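Local coordinates for IPT/TIG domain-containing protein BACOVA_02650 (Bacteroides ovatus, PDB 5E7H) that binds xyloglucan polysaccharide at the bacterial cell surface, probably ahead of its transport into the periplasm for degradation, at residues 91-96 / 137-142; 106-111 / 119-124. All coordinates share one frame; numbering follows the deposited sequence.

Contact 1: 91-96 / 137-142; sequences LNYDGI and KQSYSN. With NA (sodium ion), chain I; FMT (formic acid), chain F.
This contact spans the inside of the C-terminal xyloglucan-binding domain, a beta-sandwich, where Y93 and L91 meet S141. Segment 91-96 leaves the end of strand 89-91 in one sheet, while 137-142 runs along strand 133-142 of the other. The phenol OH of Y93 donates to S141 OG at 3.0 Å. That OG lies at the edge of the ring, near its plane, and is also 3.4 Å from Y93 CE1. With CG turned anti to the carbonyl carbon (chi1 -63°), the Y93 ring extends from the turn toward the strand. S139 OG lies 3.3 Å from the same Y93 OH and is hydrogen-bonded to H99 ND1.

L91 supplies the apolar half. Its isobutyl group straddles the two partners, with CD2 3.8 Å from S141 CB and CD1 3.8 Å above the Y93 ring, offset toward the rim. I234 of strand 233-240 packs on L91 and S141 as well.

What holds the start of the loop is an Asx turn, made by the bond from D94 N to N92 OD1 at 2.8 Å. I96 N adds a second bond to the same oxygen, at 3.0 Å, from the opposite face of the carboxamide plane. Both donors are tilted well out of that plane. The N92 side-chain amide is thus gripped at its oxygen, and its ND2 donates to O2 of a formic acid molecule, probably from the crystallisation liquor. The backbone carbonyl of the same residue binds the sodium ion, with N92 O 2.8 Å from the metal.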
loop_
_atom_site.group_PDB
_atom_site.type_symbol
_atom_site.label_atom_id
_atom_site.label_comp_id
_atom_site.label_asym_id
_atom_site.label_seq_id
_atom_site.Cartn_x
_atom_site.Cartn_y
_atom_site.Cartn_z
ATOM N N LEU A 91 2.167 10.499 1.266
ATOM C CA LEU A 91 2.320 10.889 -0.137
ATOM C C LEU A 91 1.222 10.232 -0.970
ATOM O O LEU A 91 1.192 9.008 -1.068
ATOM C CB LEU A 91 3.707 10.509 -0.675
ATOM C CG LEU A 91 3.976 10.846 -2.140
ATOM C CD1 LEU A 91 3.937 12.313 -2.412
ATOM C CD2 LEU A 91 5.330 10.287 -2.514
ATOM N N ASN A 92 0.347 11.040 -1.567
ATOM C CA ASN A 92 -0.663 10.489 -2.492
ATOM C C ASN A 92 -0.783 11.241 -3.819
ATOM O O ASN A 92 -1.601 10.847 -4.646
ATOM C CB ASN A 92 -2.043 10.413 -1.808
ATOM C CG ASN A 92 -2.623 11.763 -1.471
ATOM O OD1 ASN A 92 -2.182 12.804 -1.943
ATOM N ND2 ASN A 92 -3.689 11.744 -0.673
ATOM N N TYR A 93 0.032 12.271 -4.009
ATOM C CA TYR A 93 0.071 13.055 -5.257
ATOM C C TYR A 93 -1.258 13.764 -5.536
ATOM O O TYR A 93 -1.514 14.225 -6.671
ATOM C CB TYR A 93 0.475 12.153 -6.423
ATOM C CG TYR A 93 1.877 11.588 -6.264
ATOM C CD1 TYR A 93 2.989 12.420 -6.373
ATOM C CD2 TYR A 93 2.079 10.249 -6.039
ATOM C CE1 TYR A 93 4.281 11.925 -6.239
ATOM C CE2 TYR A 93 3.379 9.733 -5.874
ATOM C CZ TYR A 93 4.469 10.580 -6.000
ATOM O OH TYR A 93 5.757 10.077 -5.884
ATOM N N ASP A 94 -2.086 13.891 -4.504
ATOM C CA ASP A 94 -3.356 14.630 -4.586
ATOM C C ASP A 94 -3.582 15.507 -3.380
ATOM O O ASP A 94 -4.653 15.504 -2.781
ATOM C CB ASP A 94 -4.524 13.693 -4.685
ATOM C CG ASP A 94 -4.720 13.163 -6.085
ATOM O OD1 ASP A 94 -4.529 13.917 -7.070
ATOM O OD2 ASP A 94 -5.055 12.009 -6.132
ATOM N N GLY A 95 -2.591 16.284 -3.038
ATOM C CA GLY A 95 -2.745 17.130 -1.870
ATOM C C GLY A 95 -2.047 16.656 -0.611
ATOM O O GLY A 95 -1.908 17.465 0.297
ATOM N N ILE A 96 -1.620 15.395 -0.534
ATOM C CA ILE A 96 -0.661 15.029 0.514
ATOM C C ILE A 96 0.688 14.740 -0.143
ATOM O O ILE A 96 0.844 13.781 -0.894
ATOM C CB ILE A 96 -1.102 13.815 1.341
ATOM C CG1 ILE A 96 -2.466 14.079 1.980
ATOM C CG2 ILE A 96 -0.057 13.490 2.417
ATOM C CD1 ILE A 96 -3.045 12.890 2.699
ATOM N N LYS A 137 14.175 5.776 -14.505
ATOM C CA LYS A 137 12.971 6.530 -14.169
ATOM C C LYS A 137 12.821 6.597 -12.671
ATOM O O LYS A 137 13.193 5.666 -11.944
ATOM C CB LYS A 137 11.718 5.917 -14.836
ATOM C CG LYS A 137 11.689 6.202 -16.334
ATOM C CD LYS A 137 10.370 5.886 -17.025
ATOM C CE LYS A 137 10.479 6.284 -18.492
ATOM N NZ LYS A 137 9.167 6.145 -19.184
ATOM N N GLN A 138 12.284 7.716 -12.195
ATOM C CA GLN A 138 12.233 7.954 -10.759
ATOM C C GLN A 138 11.321 9.126 -10.431
ATOM O O GLN A 138 10.981 9.929 -11.300
ATOM C CB GLN A 138 13.654 8.219 -10.223
ATOM C CG GLN A 138 14.329 9.496 -10.764
ATOM C CD GLN A 138 14.710 9.441 -12.233
ATOM O OE1 GLN A 138 14.372 10.342 -13.011
ATOM N NE2 GLN A 138 15.491 8.439 -12.608
ATOM N N SER A 139 10.938 9.213 -9.167
ATOM C CA SER A 139 10.290 10.400 -8.627
ATOM C C SER A 139 10.960 10.801 -7.328
ATOM O O SER A 139 10.999 10.009 -6.385
ATOM C CB SER A 139 8.814 10.152 -8.395
ATOM O OG SER A 139 8.225 11.226 -7.679
ATOM N N TYR A 140 11.495 12.017 -7.313
ATOM C CA TYR A 140 11.954 12.681 -6.096
ATOM C C TYR A 140 10.776 13.503 -5.613
ATOM O O TYR A 140 10.357 14.442 -6.294
ATOM C CB TYR A 140 13.178 13.552 -6.382
ATOM C CG TYR A 140 13.817 14.198 -5.161
ATOM C CD1 TYR A 140 13.149 15.175 -4.441
ATOM C CD2 TYR A 140 15.107 13.862 -4.785
ATOM C CE1 TYR A 140 13.747 15.779 -3.335
ATOM C CE2 TYR A 140 15.709 14.468 -3.688
ATOM C CZ TYR A 140 15.018 15.418 -2.985
ATOM O OH TYR A 140 15.605 16.024 -1.883
ATOM N N SER A 141 10.235 13.143 -4.452
ATOM C CA SER A 141 9.040 13.791 -3.924
ATOM C C SER A 141 9.273 14.384 -2.546
ATOM O O SER A 141 10.289 14.120 -1.908
ATOM C CB SER A 141 7.873 12.784 -3.855
ATOM O OG SER A 141 7.443 12.393 -5.145
ATOM N N ASN A 142 8.331 15.223 -2.121
ATOM C CA ASN A 142 8.277 15.749 -0.764
ATOM C C ASN A 142 7.117 15.067 -0.071
ATOM O O ASN A 142 5.991 15.072 -0.569
ATOM C CB ASN A 142 8.087 17.265 -0.743
ATOM C CG ASN A 142 9.396 18.021 -0.891
ATOM O OD1 ASN A 142 10.392 17.709 -0.240
ATOM N ND2 ASN A 142 9.395 19.007 -1.749
HETATM NA NA NA I . -3.755 9.152 -5.088
HETATM C C FMT F . -6.696 13.468 -0.217
HETATM O O1 FMT F . -7.328 12.801 -1.085
HETATM O O2 FMT F . -5.698 14.157 -0.558
HETATM O O HOH W 1 -5.047 8.507 -2.901
#

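Contact 2: 106-111 / 119-124; sequences FVVADG and NGTCLG. With NA (sodium ion), chain I.
Two neighbouring antiparallel strands make this contact, F106 pairing with L123 and V107 with C122 along one of the sheets of the xyloglucan-binding domain; the loop between them is long, and a sodium site lies where the chain enters the second strand, at N119 and T121. V107 and C122 form the hydrogen-bonded pair. V107 N donates to C122 O at 3.0 Å, in the carbonyl plane, and C122 N returns the bond to V107 O at 2.9 Å; both are close to straight. F106 faces L123 in the adjoining non-hydrogen-bonded pair, where the CA of F106 also makes a CA-H...O contact with C122 O.

On one face of the sheet, F106 and L123 cross obliquely, the ring atom CE1 reaching L123 CD1 at 3.8 Å. The T121 methyl sits against the first carbon of the same phenylalanine, CG2 to CB, at 3.9 Å. On the other face, V107 CG2 presses on C122 SG at just 3.3 Å, a tight fit. Each of those two atoms stands between its own backbone N and carbonyl carbon, the thiol with chi1 61°. Y251 and D253 of strand 246-259 touch this side at V107 and C122 respectively.

At the sodium site the chain turns through G120, whose phi of 66° is one that glycine accepts readily. N119 O and T121 O, one on each side of it, bind the sodium ion at 2.6 and 2.5 Å. N92 O, both carboxylate oxygens of D253 and a water complete the shell. N119 and T121 thus bind through their main-chain carbonyls, and these neutral oxygens are joined by the carboxylate of D253, which probably offsets the charge of the ion.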
loop_
_atom_site.group_PDB
_atom_site.type_symbol
_atom_site.label_atom_id
_atom_site.label_comp_id
_atom_site.label_asym_id
_atom_site.label_seq_id
_atom_site.Cartn_x
_atom_site.Cartn_y
_atom_site.Cartn_z
ATOM N N PHE A 106 2.276 10.403 -14.193
ATOM C CA PHE A 106 1.201 10.473 -13.219
ATOM C C PHE A 106 -0.092 10.219 -13.965
ATOM O O PHE A 106 -0.326 10.784 -15.044
ATOM C CB PHE A 106 1.220 11.821 -12.510
ATOM C CG PHE A 106 2.396 11.948 -11.619
ATOM C CD1 PHE A 106 2.403 11.304 -10.403
ATOM C CD2 PHE A 106 3.533 12.589 -12.046
ATOM C CE1 PHE A 106 3.510 11.330 -9.595
ATOM C CE2 PHE A 106 4.647 12.632 -11.228
ATOM C CZ PHE A 106 4.628 12.005 -10.000
ATOM N N VAL A 107 -0.904 9.322 -13.425
ATOM C CA VAL A 107 -2.127 8.913 -14.124
ATOM C C VAL A 107 -3.311 8.899 -13.169
ATOM O O VAL A 107 -3.158 8.629 -11.974
ATOM C CB VAL A 107 -1.968 7.513 -14.769
ATOM C CG1 VAL A 107 -0.777 7.488 -15.733
ATOM C CG2 VAL A 107 -1.809 6.459 -13.755
ATOM N N VAL A 108 -4.483 9.207 -13.714
ATOM C CA VAL A 108 -5.767 8.947 -13.061
ATOM C C VAL A 108 -6.393 7.830 -13.866
ATOM O O VAL A 108 -6.624 7.983 -15.067
ATOM C CB VAL A 108 -6.662 10.197 -13.039
ATOM C CG1 VAL A 108 -8.061 9.885 -12.500
ATOM C CG2 VAL A 108 -6.012 11.307 -12.215
ATOM N N ALA A 109 -6.631 6.690 -13.234
ATOM C CA ALA A 109 -7.076 5.519 -13.976
ATOM C C ALA A 109 -8.458 5.763 -14.581
ATOM O O ALA A 109 -9.290 6.447 -13.986
ATOM C CB ALA A 109 -7.084 4.304 -13.094
ATOM N N ASP A 110 -8.697 5.188 -15.759
ATOM C CA ASP A 110 -9.869 5.539 -16.572
ATOM C C ASP A 110 -10.815 4.378 -16.863
ATOM O O ASP A 110 -11.718 4.512 -17.703
ATOM C CB ASP A 110 -9.420 6.171 -17.894
ATOM C CG ASP A 110 -8.730 5.189 -18.838
ATOM O OD1 ASP A 110 -8.607 3.995 -18.510
ATOM O OD2 ASP A 110 -8.288 5.627 -19.922
ATOM N N GLY A 111 -10.633 3.249 -16.183
ATOM C CA GLY A 111 -11.527 2.114 -16.343
ATOM C C GLY A 111 -11.293 1.266 -17.557
ATOM O O GLY A 111 -11.984 0.269 -17.752
ATOM N N ASN A 119 -7.351 5.670 -6.725
ATOM C CA ASN A 119 -7.840 6.696 -5.827
ATOM C C ASN A 119 -7.159 7.985 -6.276
ATOM O O ASN A 119 -6.076 8.330 -5.795
ATOM C CB ASN A 119 -7.510 6.357 -4.370
ATOM C CG ASN A 119 -8.451 5.318 -3.752
ATOM O OD1 ASN A 119 -9.303 4.710 -4.413
ATOM N ND2 ASN A 119 -8.317 5.145 -2.438
ATOM N N GLY A 120 -7.752 8.658 -7.256
ATOM C CA GLY A 120 -7.143 9.843 -7.826
ATOM C C GLY A 120 -5.855 9.543 -8.555
ATOM O O GLY A 120 -5.740 8.557 -9.268
ATOM N N THR A 121 -4.894 10.441 -8.395
ATOM C CA THR A 121 -3.621 10.366 -9.101
ATOM C C THR A 121 -2.680 9.341 -8.495
ATOM O O THR A 121 -2.508 9.292 -7.290
ATOM C CB THR A 121 -2.944 11.720 -9.074
ATOM O OG1 THR A 121 -3.841 12.701 -9.594
ATOM C CG2 THR A 121 -1.676 11.711 -9.917
ATOM N N CYS A 122 -2.026 8.545 -9.335
ATOM C CA CYS A 122 -0.985 7.635 -8.884
ATOM C C CYS A 122 0.280 7.852 -9.705
ATOM O O CYS A 122 0.240 8.415 -10.803
ATOM C CB CYS A 122 -1.435 6.172 -8.946
ATOM S SG CYS A 122 -1.863 5.532 -10.562
ATOM N N LEU A 123 1.399 7.423 -9.131
ATOM C CA LEU A 123 2.714 7.459 -9.773
ATOM C C LEU A 123 2.861 6.289 -10.719
ATOM O O LEU A 123 2.561 5.164 -10.342
ATOM C CB LEU A 123 3.815 7.387 -8.707
ATOM C CG LEU A 123 5.252 7.108 -9.181
ATOM C CD1 LEU A 123 5.772 8.272 -9.997
ATOM C CD2 LEU A 123 6.160 6.814 -8.012
ATOM N N GLY A 124 3.319 6.563 -11.931
ATOM C CA GLY A 124 3.635 5.513 -12.881
ATOM C C GLY A 124 5.112 5.472 -13.194
ATOM O O GLY A 124 5.737 6.499 -13.487
HETATM NA NA NA I . -3.755 9.152 -5.088
HETATM O O HOH W 1 -5.047 8.507 -2.901
#

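Contacts 1 and 2 share one sodium ion, their centres 12 Å apart. The ion and its water, common to both, join the turn at 91-96 to the chain at 119-121, two pieces that lie well apart in sequence. A probable hydrogen bond, D94 OD2 to T121 N at 2.8 Å, fastens the same two pieces beside the metal. Away from the metal, the Y93 ring continues the apolar packing of contact 2, with its CD1 3.4 Å from F106 CE1 and its CE2 3.7 Å from L123 CB, so one tyrosine serves both contacts.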